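Local coordinates for protein iota-carrageenase (Alteromonas, PDB 3LMW) that hydrolyses the beta-1,4 linkages of iota-carrageenan, a sulfated galactan of red algal cell walls, with inversion of anomeric configuration, at residues G120-F125 and N148-D153; I183-A188 and L208-G213; C310-Y315 and R327-D332; C334-K339 and T415-Y420. All coordinates share one frame; numbering follows the deposited sequence. Where two conformers were deposited one is given.

Contact 1: G120-F125 and N148-D153; sequences GFLVDF and NFTIDD. With NI (nickel (II) ion), chain E.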
loop_
_atom_site.group_PDB
_atom_site.type_symbol
_atom_site.label_atom_id
_atom_site.label_comp_id
_atom_site.label_asym_id
_atom_site.label_seq_id
_atom_site.Cartn_x
_atom_site.Cartn_y
_atom_site.Cartn_z
ATOM N N GLY A 120 17.227 -1.252 14.642
ATOM C CA GLY A 120 15.917 -1.750 14.284
ATOM C C GLY A 120 15.824 -3.242 14.425
ATOM O O GLY A 120 16.848 -3.934 14.522
ATOM N N PHE A 121 14.603 -3.750 14.419
ATOM C CA PHE A 121 14.343 -5.163 14.704
ATOM C C PHE A 121 13.706 -5.835 13.502
ATOM O O PHE A 121 13.592 -5.252 12.445
ATOM C CB PHE A 121 13.457 -5.277 15.948
ATOM C CG PHE A 121 12.110 -4.648 15.789
ATOM C CD1 PHE A 121 11.930 -3.290 16.025
ATOM C CD2 PHE A 121 11.019 -5.418 15.379
ATOM C CE1 PHE A 121 10.711 -2.713 15.883
ATOM C CE2 PHE A 121 9.779 -4.861 15.225
ATOM C CZ PHE A 121 9.616 -3.510 15.484
ATOM N N LEU A 122 13.281 -7.066 13.625
ATOM C CA LEU A 122 12.765 -7.720 12.433
ATOM C C LEU A 122 11.372 -8.226 12.693
ATOM O O LEU A 122 11.119 -8.852 13.744
ATOM C CB LEU A 122 13.675 -8.865 12.020
ATOM C CG LEU A 122 13.324 -9.690 10.794
ATOM C CD1 LEU A 122 13.705 -8.927 9.544
ATOM C CD2 LEU A 122 14.054 -11.026 10.844
ATOM N N VAL A 123 10.459 -7.927 11.763
ATOM C CA VAL A 123 9.240 -8.746 11.636
ATOM C C VAL A 123 9.524 -9.823 10.581
ATOM O O VAL A 123 9.925 -9.515 9.468
ATOM C CB VAL A 123 8.061 -7.882 11.259
ATOM C CG1 VAL A 123 6.833 -8.738 11.047
ATOM C CG2 VAL A 123 7.837 -6.788 12.345
ATOM N N ASP A 124 9.379 -11.091 10.921
ATOM C CA ASP A 124 9.769 -12.163 9.958
ATOM C C ASP A 124 8.568 -12.953 9.482
ATOM O O ASP A 124 7.879 -13.536 10.309
ATOM C CB ASP A 124 10.752 -13.123 10.620
ATOM C CG ASP A 124 11.365 -14.114 9.648
ATOM O OD1 ASP A 124 11.310 -13.941 8.399
ATOM O OD2 ASP A 124 11.913 -15.122 10.162
ATOM N N PHE A 125 8.304 -12.958 8.179
ATOM C CA PHE A 125 7.202 -13.766 7.606
ATOM C C PHE A 125 7.714 -14.992 6.800
ATOM O O PHE A 125 6.931 -15.749 6.268
ATOM C CB PHE A 125 6.276 -12.924 6.682
ATOM C CG PHE A 125 5.402 -11.897 7.383
ATOM C CD1 PHE A 125 5.182 -11.923 8.766
ATOM C CD2 PHE A 125 4.755 -10.915 6.623
ATOM C CE1 PHE A 125 4.323 -10.936 9.382
ATOM C CE2 PHE A 125 3.919 -9.940 7.196
ATOM C CZ PHE A 125 3.683 -9.957 8.578
ATOM N N ASN A 148 11.453 2.613 12.816
ATOM C CA ASN A 148 12.373 1.468 13.061
ATOM C C ASN A 148 12.594 -0.053 12.934
ATOM O O ASN A 148 12.886 -0.748 13.924
ATOM C CB ASN A 148 13.400 2.340 13.834
ATOM C CG ASN A 148 14.845 1.882 13.773
ATOM O OD1 ASN A 148 15.418 1.695 12.706
ATOM N ND2 ASN A 148 15.476 1.808 14.949
ATOM N N PHE A 149 12.290 -0.601 11.752
ATOM C CA PHE A 149 12.410 -2.057 11.544
ATOM C C PHE A 149 12.452 -2.524 10.112
ATOM O O PHE A 149 12.201 -1.787 9.193
ATOM C CB PHE A 149 11.333 -2.853 12.331
ATOM C CG PHE A 149 9.908 -2.404 12.070
ATOM C CD1 PHE A 149 9.369 -1.308 12.758
ATOM C CD2 PHE A 149 9.115 -3.071 11.136
ATOM C CE1 PHE A 149 8.042 -0.876 12.513
ATOM C CE2 PHE A 149 7.784 -2.665 10.889
ATOM C CZ PHE A 149 7.243 -1.568 11.565
ATOM N N THR A 150 12.766 -3.796 9.947
ATOM C CA THR A 150 12.727 -4.467 8.671
ATOM C C THR A 150 11.565 -5.442 8.729
ATOM O O THR A 150 11.334 -6.062 9.779
ATOM C CB THR A 150 14.022 -5.225 8.448
ATOM O OG1 THR A 150 15.090 -4.283 8.406
ATOM C CG2 THR A 150 14.030 -5.951 7.115
ATOM N N ILE A 151 10.808 -5.526 7.629
ATOM C CA ILE A 151 9.840 -6.609 7.399
ATOM C C ILE A 151 10.397 -7.564 6.350
ATOM O O ILE A 151 10.622 -7.197 5.168
ATOM C CB ILE A 151 8.458 -6.083 6.949
ATOM C CG1 ILE A 151 7.854 -5.175 8.041
ATOM C CG2 ILE A 151 7.512 -7.259 6.581
ATOM C CD1 ILE A 151 6.751 -4.196 7.497
ATOM N N ASP A 152 10.642 -8.788 6.794
ATOM C CA ASP A 152 11.046 -9.850 5.903
ATOM C C ASP A 152 9.793 -10.556 5.416
ATOM O O ASP A 152 9.222 -11.392 6.118
ATOM C CB ASP A 152 11.935 -10.801 6.654
ATOM C CG ASP A 152 13.365 -10.621 6.314
ATOM O OD1 ASP A 152 13.696 -9.599 5.636
ATOM O OD2 ASP A 152 14.154 -11.497 6.727
ATOM N N ASP A 153 9.319 -10.158 4.242
ATOM C CA ASP A 153 8.069 -10.656 3.734
ATOM C C ASP A 153 8.303 -11.944 2.922
ATOM O O ASP A 153 9.425 -12.323 2.638
ATOM C CB ASP A 153 7.437 -9.571 2.858
ATOM C CG ASP A 153 5.922 -9.781 2.613
ATOM O OD1 ASP A 153 5.382 -10.904 2.777
ATOM O OD2 ASP A 153 5.258 -8.786 2.245
HETATM NI NI NI E . 16.165 -11.196 6.246
HETATM O O HOH W 1 17.535 -13.025 7.095
#

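Contact 2: I183-A188 and L208-G213; sequences IKQNNA and LHSEGG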
loop_
_atom_site.group_PDB
_atom_site.type_symbol
_atom_site.label_atom_id
_atom_site.label_comp_id
_atom_site.label_asym_id
_atom_site.label_seq_id
_atom_site.Cartn_x
_atom_site.Cartn_y
_atom_site.Cartn_z
ATOM N N ILE A 183 11.309 2.208 7.794
ATOM C CA ILE A 183 10.919 0.831 7.592
ATOM C C ILE A 183 11.393 0.388 6.216
ATOM O O ILE A 183 11.244 1.116 5.220
ATOM C CB ILE A 183 9.403 0.614 7.752
ATOM C CG1 ILE A 183 8.924 1.181 9.098
ATOM C CG2 ILE A 183 9.053 -0.911 7.619
ATOM C CD1 ILE A 183 7.499 1.698 9.071
ATOM N N LYS A 184 12.007 -0.789 6.196
ATOM C CA LYS A 184 12.399 -1.501 4.988
ATOM C C LYS A 184 11.544 -2.739 4.950
ATOM O O LYS A 184 11.370 -3.409 5.985
ATOM C CB LYS A 184 13.839 -1.969 5.076
ATOM C CG LYS A 184 14.251 -2.894 3.959
ATOM C CD LYS A 184 14.368 -2.140 2.658
ATOM C CE LYS A 184 14.512 -3.067 1.447
ATOM N NZ LYS A 184 15.866 -3.636 1.091
ATOM N N GLN A 185 11.037 -3.033 3.751
ATOM C CA GLN A 185 10.351 -4.281 3.468
ATOM C C GLN A 185 11.120 -5.049 2.414
ATOM O O GLN A 185 11.483 -4.480 1.381
ATOM C CB GLN A 185 8.916 -4.037 2.990
ATOM C CG GLN A 185 8.118 -5.335 2.786
ATOM C CD GLN A 185 6.578 -5.117 2.842
ATOM O OE1 GLN A 185 6.081 -4.123 3.414
ATOM N NE2 GLN A 185 5.833 -6.033 2.237
ATOM N N ASN A 186 11.330 -6.344 2.663
ATOM C CA ASN A 186 11.907 -7.255 1.668
ATOM C C ASN A 186 10.885 -8.228 1.111
ATOM O O ASN A 186 10.004 -8.652 1.831
ATOM C CB ASN A 186 13.036 -8.078 2.285
ATOM C CG ASN A 186 14.244 -7.252 2.623
ATOM O OD1 ASN A 186 14.709 -7.274 3.775
ATOM N ND2 ASN A 186 14.777 -6.518 1.623
ATOM N N ASN A 187 11.056 -8.614 -0.148
ATOM C CA ASN A 187 10.281 -9.643 -0.845
ATOM C C ASN A 187 8.766 -9.433 -0.799
ATOM O O ASN A 187 8.029 -10.336 -0.376
ATOM C CB ASN A 187 10.671 -11.071 -0.405
ATOM C CG ASN A 187 10.385 -12.146 -1.517
ATOM O OD1 ASN A 187 10.080 -11.812 -2.672
ATOM N ND2 ASN A 187 10.503 -13.423 -1.163
ATOM N N ALA A 188 8.308 -8.242 -1.222
ATOM C CA ALA A 188 6.872 -7.955 -1.295
ATOM C C ALA A 188 6.262 -8.386 -2.625
ATOM O O ALA A 188 6.925 -8.362 -3.665
ATOM C CB ALA A 188 6.548 -6.506 -0.997
ATOM N N LEU A 208 11.137 5.184 3.807
ATOM C CA LEU A 208 10.455 3.933 3.608
ATOM C C LEU A 208 10.945 3.336 2.314
ATOM O O LEU A 208 11.125 4.038 1.303
ATOM C CB LEU A 208 8.942 4.142 3.586
ATOM C CG LEU A 208 8.252 4.940 4.698
ATOM C CD1 LEU A 208 6.791 5.189 4.309
ATOM C CD2 LEU A 208 8.343 4.170 5.998
ATOM N N HIS A 209 11.192 2.030 2.347
ATOM C CA HIS A 209 11.750 1.352 1.170
ATOM C C HIS A 209 11.036 0.010 0.935
ATOM O O HIS A 209 10.993 -0.838 1.821
ATOM C CB HIS A 209 13.266 1.195 1.392
ATOM C CG HIS A 209 14.027 0.543 0.267
ATOM N ND1 HIS A 209 15.384 0.292 0.353
ATOM C CD2 HIS A 209 13.637 0.060 -0.938
ATOM C CE1 HIS A 209 15.797 -0.282 -0.763
ATOM N NE2 HIS A 209 14.755 -0.442 -1.558
ATOM N N SER A 210 10.482 -0.185 -0.250
ATOM C CA SER A 210 9.948 -1.503 -0.578
ATOM C C SER A 210 10.662 -2.274 -1.708
ATOM O O SER A 210 10.868 -1.780 -2.816
ATOM C CB SER A 210 8.419 -1.483 -0.782
ATOM O OG SER A 210 7.901 -2.809 -0.842
ATOM N N GLU A 211 11.066 -3.497 -1.398
ATOM C CA GLU A 211 11.638 -4.369 -2.430
ATOM C C GLU A 211 10.454 -5.101 -3.025
ATOM O O GLU A 211 9.888 -6.016 -2.413
ATOM C CB GLU A 211 12.692 -5.363 -1.869
ATOM C CG GLU A 211 13.123 -6.431 -2.909
ATOM C CD GLU A 211 14.167 -7.429 -2.376
ATOM O OE1 GLU A 211 15.372 -7.300 -2.780
ATOM O OE2 GLU A 211 13.778 -8.318 -1.545
ATOM N N GLY A 212 10.077 -4.679 -4.213
ATOM C CA GLY A 212 8.884 -5.241 -4.837
ATOM C C GLY A 212 7.629 -4.446 -4.518
ATOM O O GLY A 212 7.538 -3.766 -3.459
ATOM N N GLY A 213 6.649 -4.545 -5.412
ATOM C CA GLY A 213 5.400 -3.830 -5.166
ATOM C C GLY A 213 5.625 -2.321 -5.157
ATOM O O GLY A 213 6.431 -1.797 -5.936
#

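Contact 3: C310-Y315 and R327-D332; sequences CAQTPY and RVTQKD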
loop_
_atom_site.group_PDB
_atom_site.type_symbol
_atom_site.label_atom_id
_atom_site.label_comp_id
_atom_site.label_asym_id
_atom_site.label_seq_id
_atom_site.Cartn_x
_atom_site.Cartn_y
_atom_site.Cartn_z
ATOM N N CYS A 310 -21.613 2.558 -22.786
ATOM C CA CYS A 310 -21.180 3.273 -21.574
ATOM C C CYS A 310 -20.909 2.376 -20.365
ATOM O O CYS A 310 -20.540 2.857 -19.301
ATOM C CB CYS A 310 -22.188 4.369 -21.176
ATOM S SG CYS A 310 -22.172 5.822 -22.268
ATOM N N ALA A 311 -21.092 1.075 -20.517
ATOM C CA ALA A 311 -20.722 0.164 -19.447
ATOM C C ALA A 311 -19.569 -0.737 -19.896
ATOM O O ALA A 311 -19.521 -1.198 -21.028
ATOM C CB ALA A 311 -21.925 -0.643 -19.000
ATOM N N GLN A 312 -18.611 -0.944 -19.014
ATOM C CA GLN A 312 -17.615 -1.966 -19.237
ATOM C C GLN A 312 -18.214 -3.273 -18.741
ATOM O O GLN A 312 -19.258 -3.293 -18.093
ATOM C CB GLN A 312 -16.302 -1.647 -18.478
ATOM C CG GLN A 312 -15.546 -0.379 -18.948
ATOM C CD GLN A 312 -14.897 -0.517 -20.335
ATOM O OE1 GLN A 312 -15.327 0.121 -21.304
ATOM N NE2 GLN A 312 -13.864 -1.348 -20.431
ATOM N N THR A 313 -17.515 -4.357 -19.032
ATOM C CA THR A 313 -17.898 -5.707 -18.651
ATOM C C THR A 313 -18.048 -5.862 -17.145
ATOM O O THR A 313 -17.082 -5.839 -16.423
ATOM C CB THR A 313 -16.859 -6.709 -19.188
ATOM O OG1 THR A 313 -16.589 -6.417 -20.570
ATOM C CG2 THR A 313 -17.367 -8.141 -19.080
ATOM N N PRO A 314 -19.269 -6.037 -16.671
ATOM C CA PRO A 314 -19.513 -6.229 -15.253
ATOM C C PRO A 314 -18.913 -7.524 -14.706
ATOM O O PRO A 314 -19.081 -8.590 -15.305
ATOM C CB PRO A 314 -21.038 -6.330 -15.167
ATOM C CG PRO A 314 -21.562 -6.003 -16.517
ATOM C CD PRO A 314 -20.476 -6.225 -17.482
ATOM N N TYR A 315 -18.243 -7.432 -13.562
ATOM C CA TYR A 315 -17.670 -8.596 -12.890
ATOM C C TYR A 315 -18.511 -9.030 -11.681
ATOM O O TYR A 315 -19.405 -8.286 -11.234
ATOM C CB TYR A 315 -16.227 -8.304 -12.467
ATOM C CG TYR A 315 -16.077 -7.151 -11.500
ATOM C CD1 TYR A 315 -16.409 -7.299 -10.145
ATOM C CD2 TYR A 315 -15.591 -5.912 -11.932
ATOM C CE1 TYR A 315 -16.267 -6.236 -9.237
ATOM C CE2 TYR A 315 -15.443 -4.833 -11.033
ATOM C CZ TYR A 315 -15.785 -5.007 -9.688
ATOM O OH TYR A 315 -15.650 -3.968 -8.800
ATOM N N ARG A 327 -17.752 -1.020 -14.436
ATOM C CA ARG A 327 -17.026 0.231 -14.631
ATOM C C ARG A 327 -17.733 1.039 -15.714
ATOM O O ARG A 327 -18.096 0.494 -16.763
ATOM C CB ARG A 327 -15.570 -0.020 -15.061
ATOM C CG ARG A 327 -14.567 -0.132 -13.934
ATOM C CD ARG A 327 -13.112 -0.278 -14.448
ATOM N NE ARG A 327 -12.664 0.843 -15.284
ATOM C CZ ARG A 327 -11.418 1.324 -15.333
ATOM N NH1 ARG A 327 -10.456 0.813 -14.576
ATOM N NH2 ARG A 327 -11.149 2.348 -16.134
ATOM N N VAL A 328 -17.920 2.331 -15.464
ATOM C CA VAL A 328 -18.428 3.215 -16.486
ATOM C C VAL A 328 -17.300 3.430 -17.474
ATOM O O VAL A 328 -16.175 3.634 -17.080
ATOM C CB VAL A 328 -18.911 4.556 -15.892
ATOM C CG1 VAL A 328 -19.391 5.552 -16.990
ATOM C CG2 VAL A 328 -20.022 4.293 -14.882
ATOM N N THR A 329 -17.587 3.340 -18.760
ATOM C CA THR A 329 -16.596 3.629 -19.773
ATOM C C THR A 329 -15.972 5.008 -19.568
ATOM O O THR A 329 -16.647 5.925 -19.108
ATOM C CB THR A 329 -17.260 3.587 -21.113
ATOM O OG1 THR A 329 -17.890 2.318 -21.245
ATOM C CG2 THR A 329 -16.260 3.794 -22.247
ATOM N N GLN A 330 -14.693 5.154 -19.920
ATOM C CA GLN A 330 -13.968 6.422 -19.765
ATOM C C GLN A 330 -14.213 7.369 -20.923
ATOM O O GLN A 330 -13.317 7.623 -21.720
ATOM C CB GLN A 330 -12.457 6.154 -19.660
ATOM C CG GLN A 330 -12.013 5.404 -18.390
ATOM C CD GLN A 330 -12.185 6.222 -17.087
ATOM O OE1 GLN A 330 -13.293 6.344 -16.543
ATOM N NE2 GLN A 330 -11.068 6.755 -16.576
ATOM N N LYS A 331 -15.426 7.879 -21.031
ATOM C CA LYS A 331 -15.790 8.786 -22.112
ATOM C C LYS A 331 -16.547 9.905 -21.429
ATOM O O LYS A 331 -17.399 9.643 -20.583
ATOM C CB LYS A 331 -16.657 8.054 -23.130
ATOM C CG LYS A 331 -16.439 8.427 -24.594
ATOM C CD LYS A 331 -17.455 7.665 -25.514
ATOM C CE LYS A 331 -18.406 8.575 -26.350
ATOM N NZ LYS A 331 -17.916 8.877 -27.766
ATOM N N ASP A 332 -16.207 11.155 -21.741
ATOM C CA ASP A 332 -16.836 12.303 -21.043
ATOM C C ASP A 332 -18.367 12.208 -21.063
ATOM O O ASP A 332 -19.018 12.353 -20.023
ATOM C CB ASP A 332 -16.377 13.632 -21.638
ATOM C CG ASP A 332 -14.901 13.881 -21.448
ATOM O OD1 ASP A 332 -14.342 13.381 -20.446
ATOM O OD2 ASP A 332 -14.308 14.598 -22.284
HETATM O O HOH W 2 -16.466 -3.459 -15.019
#

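Contact 4: C334-K339 and T415-Y420; sequences CLDKAK and TSKYDY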
loop_
_atom_site.group_PDB
_atom_site.type_symbol
_atom_site.label_atom_id
_atom_site.label_comp_id
_atom_site.label_asym_id
_atom_site.label_seq_id
_atom_site.Cartn_x
_atom_site.Cartn_y
_atom_site.Cartn_z
ATOM N N CYS A 334 -20.479 9.460 -21.304
ATOM C CA CYS A 334 -20.895 8.445 -20.336
ATOM C C CYS A 334 -20.736 8.915 -18.914
ATOM O O CYS A 334 -21.663 8.810 -18.106
ATOM C CB CYS A 334 -20.089 7.166 -20.527
ATOM S SG CYS A 334 -20.221 6.504 -22.179
ATOM N N LEU A 335 -19.539 9.422 -18.621
ATOM C CA LEU A 335 -19.200 9.952 -17.327
ATOM C C LEU A 335 -20.164 11.075 -16.927
ATOM O O LEU A 335 -20.559 11.188 -15.750
ATOM C CB LEU A 335 -17.762 10.449 -17.370
ATOM C CG LEU A 335 -16.660 9.670 -16.642
ATOM C CD1 LEU A 335 -17.128 8.326 -16.084
ATOM C CD2 LEU A 335 -15.405 9.533 -17.521
ATOM N N ASP A 336 -20.561 11.884 -17.906
ATOM C CA ASP A 336 -21.542 12.917 -17.645
ATOM C C ASP A 336 -22.911 12.442 -17.184
ATOM O O ASP A 336 -23.432 12.944 -16.172
ATOM C CB ASP A 336 -21.713 13.797 -18.855
ATOM C CG ASP A 336 -21.183 15.161 -18.627
ATOM O OD1 ASP A 336 -20.488 15.383 -17.599
ATOM O OD2 ASP A 336 -21.449 16.004 -19.500
ATOM N N LYS A 337 -23.489 11.494 -17.918
ATOM C CA LYS A 337 -24.819 10.983 -17.566
ATOM C C LYS A 337 -24.769 10.265 -16.236
ATOM O O LYS A 337 -25.642 10.437 -15.410
ATOM C CB LYS A 337 -25.439 10.103 -18.673
ATOM C CG LYS A 337 -24.981 10.462 -20.122
ATOM C CD LYS A 337 -26.144 10.719 -21.113
ATOM C CE LYS A 337 -25.680 10.694 -22.604
ATOM N NZ LYS A 337 -25.258 9.316 -23.132
ATOM N N ALA A 338 -23.693 9.514 -16.019
ATOM C CA ALA A 338 -23.475 8.778 -14.773
ATOM C C ALA A 338 -23.399 9.699 -13.568
ATOM O O ALA A 338 -23.897 9.361 -12.501
ATOM C CB ALA A 338 -22.237 7.934 -14.878
ATOM N N LYS A 339 -22.765 10.851 -13.749
ATOM C CA LYS A 339 -22.841 11.934 -12.767
ATOM C C LYS A 339 -24.304 12.343 -12.505
ATOM O O LYS A 339 -24.770 12.319 -11.358
ATOM C CB LYS A 339 -21.954 13.133 -13.184
ATOM C CG LYS A 339 -21.954 14.360 -12.234
ATOM C CD LYS A 339 -21.849 13.977 -10.735
ATOM C CE LYS A 339 -22.071 15.196 -9.806
ATOM N NZ LYS A 339 -22.068 14.807 -8.345
ATOM N N THR A 415 -9.952 11.282 -19.180
ATOM C CA THR A 415 -11.118 12.121 -18.928
ATOM C C THR A 415 -10.787 13.601 -19.093
ATOM O O THR A 415 -9.664 13.960 -19.448
ATOM C CB THR A 415 -11.688 11.886 -17.516
ATOM O OG1 THR A 415 -10.990 12.708 -16.572
ATOM C CG2 THR A 415 -11.542 10.425 -17.118
ATOM N N SER A 416 -11.773 14.453 -18.833
ATOM C CA SER A 416 -11.598 15.870 -18.953
ATOM C C SER A 416 -11.890 16.497 -17.592
ATOM O O SER A 416 -11.142 17.342 -17.122
ATOM C CB SER A 416 -12.487 16.440 -20.061
ATOM O OG SER A 416 -13.846 16.541 -19.652
ATOM N N LYS A 417 -12.949 16.060 -16.929
ATOM C CA LYS A 417 -13.445 16.819 -15.778
ATOM C C LYS A 417 -12.784 16.406 -14.444
ATOM O O LYS A 417 -12.796 17.183 -13.468
ATOM C CB LYS A 417 -14.994 16.787 -15.699
ATOM C CG LYS A 417 -15.714 17.001 -17.053
ATOM C CD LYS A 417 -17.196 17.294 -16.890
ATOM C CE LYS A 417 -17.879 17.462 -18.256
ATOM N NZ LYS A 417 -19.136 18.258 -18.152
ATOM N N TYR A 418 -12.193 15.204 -14.412
ATOM C CA TYR A 418 -11.769 14.578 -13.133
ATOM C C TYR A 418 -10.260 14.309 -13.146
ATOM O O TYR A 418 -9.682 13.780 -12.174
ATOM C CB TYR A 418 -12.635 13.329 -12.824
ATOM C CG TYR A 418 -14.052 13.540 -13.351
ATOM C CD1 TYR A 418 -14.365 13.255 -14.699
ATOM C CD2 TYR A 418 -15.059 14.124 -12.543
ATOM C CE1 TYR A 418 -15.646 13.503 -15.218
ATOM C CE2 TYR A 418 -16.369 14.381 -13.065
ATOM C CZ TYR A 418 -16.645 14.062 -14.401
ATOM O OH TYR A 418 -17.902 14.278 -14.941
ATOM N N ASP A 419 -9.641 14.704 -14.262
ATOM C CA ASP A 419 -8.201 14.704 -14.445
ATOM C C ASP A 419 -7.589 15.427 -13.258
ATOM O O ASP A 419 -8.199 16.327 -12.687
ATOM C CB ASP A 419 -7.874 15.402 -15.782
ATOM C CG ASP A 419 -6.469 16.031 -15.816
ATOM O OD1 ASP A 419 -5.444 15.287 -15.737
ATOM O OD2 ASP A 419 -6.399 17.283 -15.938
ATOM N N TYR A 420 -6.408 15.011 -12.840
ATOM C CA TYR A 420 -5.726 15.742 -11.791
ATOM C C TYR A 420 -4.266 15.850 -12.182
ATOM O O TYR A 420 -3.825 15.215 -13.157
ATOM C CB TYR A 420 -5.952 15.112 -10.408
ATOM C CG TYR A 420 -5.350 13.733 -10.227
ATOM C CD1 TYR A 420 -4.066 13.579 -9.715
ATOM C CD2 TYR A 420 -6.072 12.582 -10.561
ATOM C CE1 TYR A 420 -3.506 12.320 -9.546
ATOM C CE2 TYR A 420 -5.526 11.323 -10.399
ATOM C CZ TYR A 420 -4.234 11.198 -9.896
ATOM O OH TYR A 420 -3.681 9.964 -9.725
#

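Contact 1: G120-F125 and N148-D153
Asp152 OD2 is gripped by the nickel ion, 2.1 Å away, and by the ammonium group of Lys126. Leu122 lies against the same carboxylate, with its CD1 3.7 Å from Asp152 CG. The two segments are parallel strands on neighbouring coils of the beta-helix. His470 and His472 also bind the nickel, together with a water. These histidines belong to the run of six at the C-terminus, probably a purification tag, so the site need not be a natural one. Lys126 also forms a salt bridge with Asp124 OD1. Its charge is likely to ease the repulsion between the two aspartates.

A parallel ladder joins the backbones. Thr150 N donates to Phe121 O, and Val123 N donates to Thr150 O at 2.9 Å. Asp152 N then reaches Val123 O, and Phe125 N reaches Asp152 O at 2.7 Å.

Phe121, Phe149, Val123 and Ile151 share the buried face. Both phenylalanines set CG between the backbone N and the carbonyl carbon (chi1 62° and 54°), which sends the rings the same way. Their planes are 28° apart and slid past each other. Phe149 CB sits over the centre of the Phe121 ring, 3.5 Å from its centroid. Replacing Phe121 with alanine removes this ring, and would probably open a gap beside Phe149 and Ile87. At the far end, Asp153 OD1, held by Thr156, meets the edge of the Phe125 ring 3.9 Å from its CD2.

Contact 2: I183-A188 and L208-G213
Lys184 lays its chain over one face of the His209 imidazole. Its CE is 3.7 Å from the ring centroid, nearly on its normal, a CH-pi contact. Both side chains start anti to their backbone N, and the lysine then bends at chi2 (71°) to lie along the ring. His209 NE2 is hydrogen-bonded to Ser244, which probably limits rotation of the ring.

Glu211 reaches across with its chain extended to the turn after the other strand. Its OE2 uses the anti lone pair to accept from Asn187 N at 3.1 Å. OE1 has weak partners in Lys245 and in His468, which probably belongs to the C-terminal tag.

On the opposite face, Ile183 CD1 meets Leu208 CD2 at 4.0 Å. Ser210 OG donates to Gly212 O at 2.8 Å beside the Ala188 methyl group. Gln185 OE1, on this face too, is bonded to Ser160.

The backbones are joined by His209 N to Ile183 O, Gln185 N to His209 O, and Glu211 N to Gln185 O. Just past the end of strand 183-186, Ala188 N still reaches Glu211 O at 3.0 Å. Like residues stacked on successive parallel strands, here Ile183 on Leu208, are typical of the parallel beta-helix.

Contact 3: C310-Y315 and R327-D332
With CG beside the backbone N (chi1 -65°) and a bend at chi2 (-70°), the Gln312 side chain folds beside Arg327. The CB atoms of Gln312 and Arg327 come to 3.9 Å, and the two chains set off the same way. Thr329 has chi1 near -55°, which puts OG1 beside its own backbone N and next to the Cys310 carbonyl group. That hydroxyl is hydrogen-bonded to Gly309 O. The amide oxygen OE1 of Gln312 crosses over to within 3.4 Å of Thr329 OG1.

Two backbone bonds do the joining. Gln312 N donates to Arg327 O at 2.7 Å, almost in line with the carbonyl. Thr329 N donates to Cys310 O at 3.0 Å, but comes from well above the carbonyl plane. Beyond them a water takes over: it donates to Thr313 O and accepts from Arg327 N, each at 2.8 Å. Direct pairing resumes where Tyr315 bonds to Ala325.

Cys310 is tied by a disulfide to Cys334 of helix 332-342. Val328 packs on that helix as well, against Leu335. The arrangement is a single antiparallel bridge, with Ala311 and Val328 as its non-hydrogen-bonded pair. It lies in the long excursion between strands 276-278 and 352-360 of the beta-helix.

Contact 4: C334-K339 and T415-Y420
Lys417 NZ meets the carboxylate of Asp336 in a salt bridge, 3.2 Å from Asp336 OD1. A second, longer approach to OD2 spans 3.5 Å. Both count as weak hydrogen bonds. The lysine chain is extended beyond CG and meets the aspartate at about a right angle. Substituting an alanine for Asp336 takes away the carboxylate, and would probably leave the Lys417 ammonium group without its mate on the helix and its chain freer to turn.

Beside this pair the contact is largely apolar. Leu335 CD2 touches Thr415 CG2 at 4.0 Å. Leu335 CG lies 4.2 Å from Tyr418 CE1, while Tyr418 OH comes to 3.9 Å from Asp336 OD1. The leucine thus meets both the threonine and the tyrosine.

A second shell surrounds these groups. Within the loop, Lys417 CB lies over one face of the Tyr418 ring, offset toward its rim. Glu345 and Pro346 also touch Tyr418. Gln330 touches both Leu335 and Thr415. On the helix, Lys339 N bonds to Leu335 O at 3.0 Å, a regular helical turn. One residue before Leu335, Cys334 is the helix's half of a disulfide. Tyr420 OH donates to Asp279 O farther along the loop.

The arrangement is a helix packed against a loop. Helix 332-342 belongs to an excursion of the chain, and the loop joins strands 408-410 and 422-430 of the beta-helix.

The four contacts follow one another along the chain as two groups. Contacts 1 and 2 have centres 10 Å apart and share neighbouring strands, 144-152 and 178-186. Ile151 bonds through its backbone to Lys184 and Asn186, so the ladder runs through four successive parallel strands. The centres of contacts 3 and 4 are 12 Å apart, near the periphery of the chain. The Cys310-Cys334 disulfide joins them, and so, probably, does a hydrogen bond between Asp332 OD1 and Ser416 OG. The centres of contacts 2 and 4 are 35 Å apart. The first group thus forms part of the regular beta-helix body, while the second fastens an excursion of the chain to a later loop.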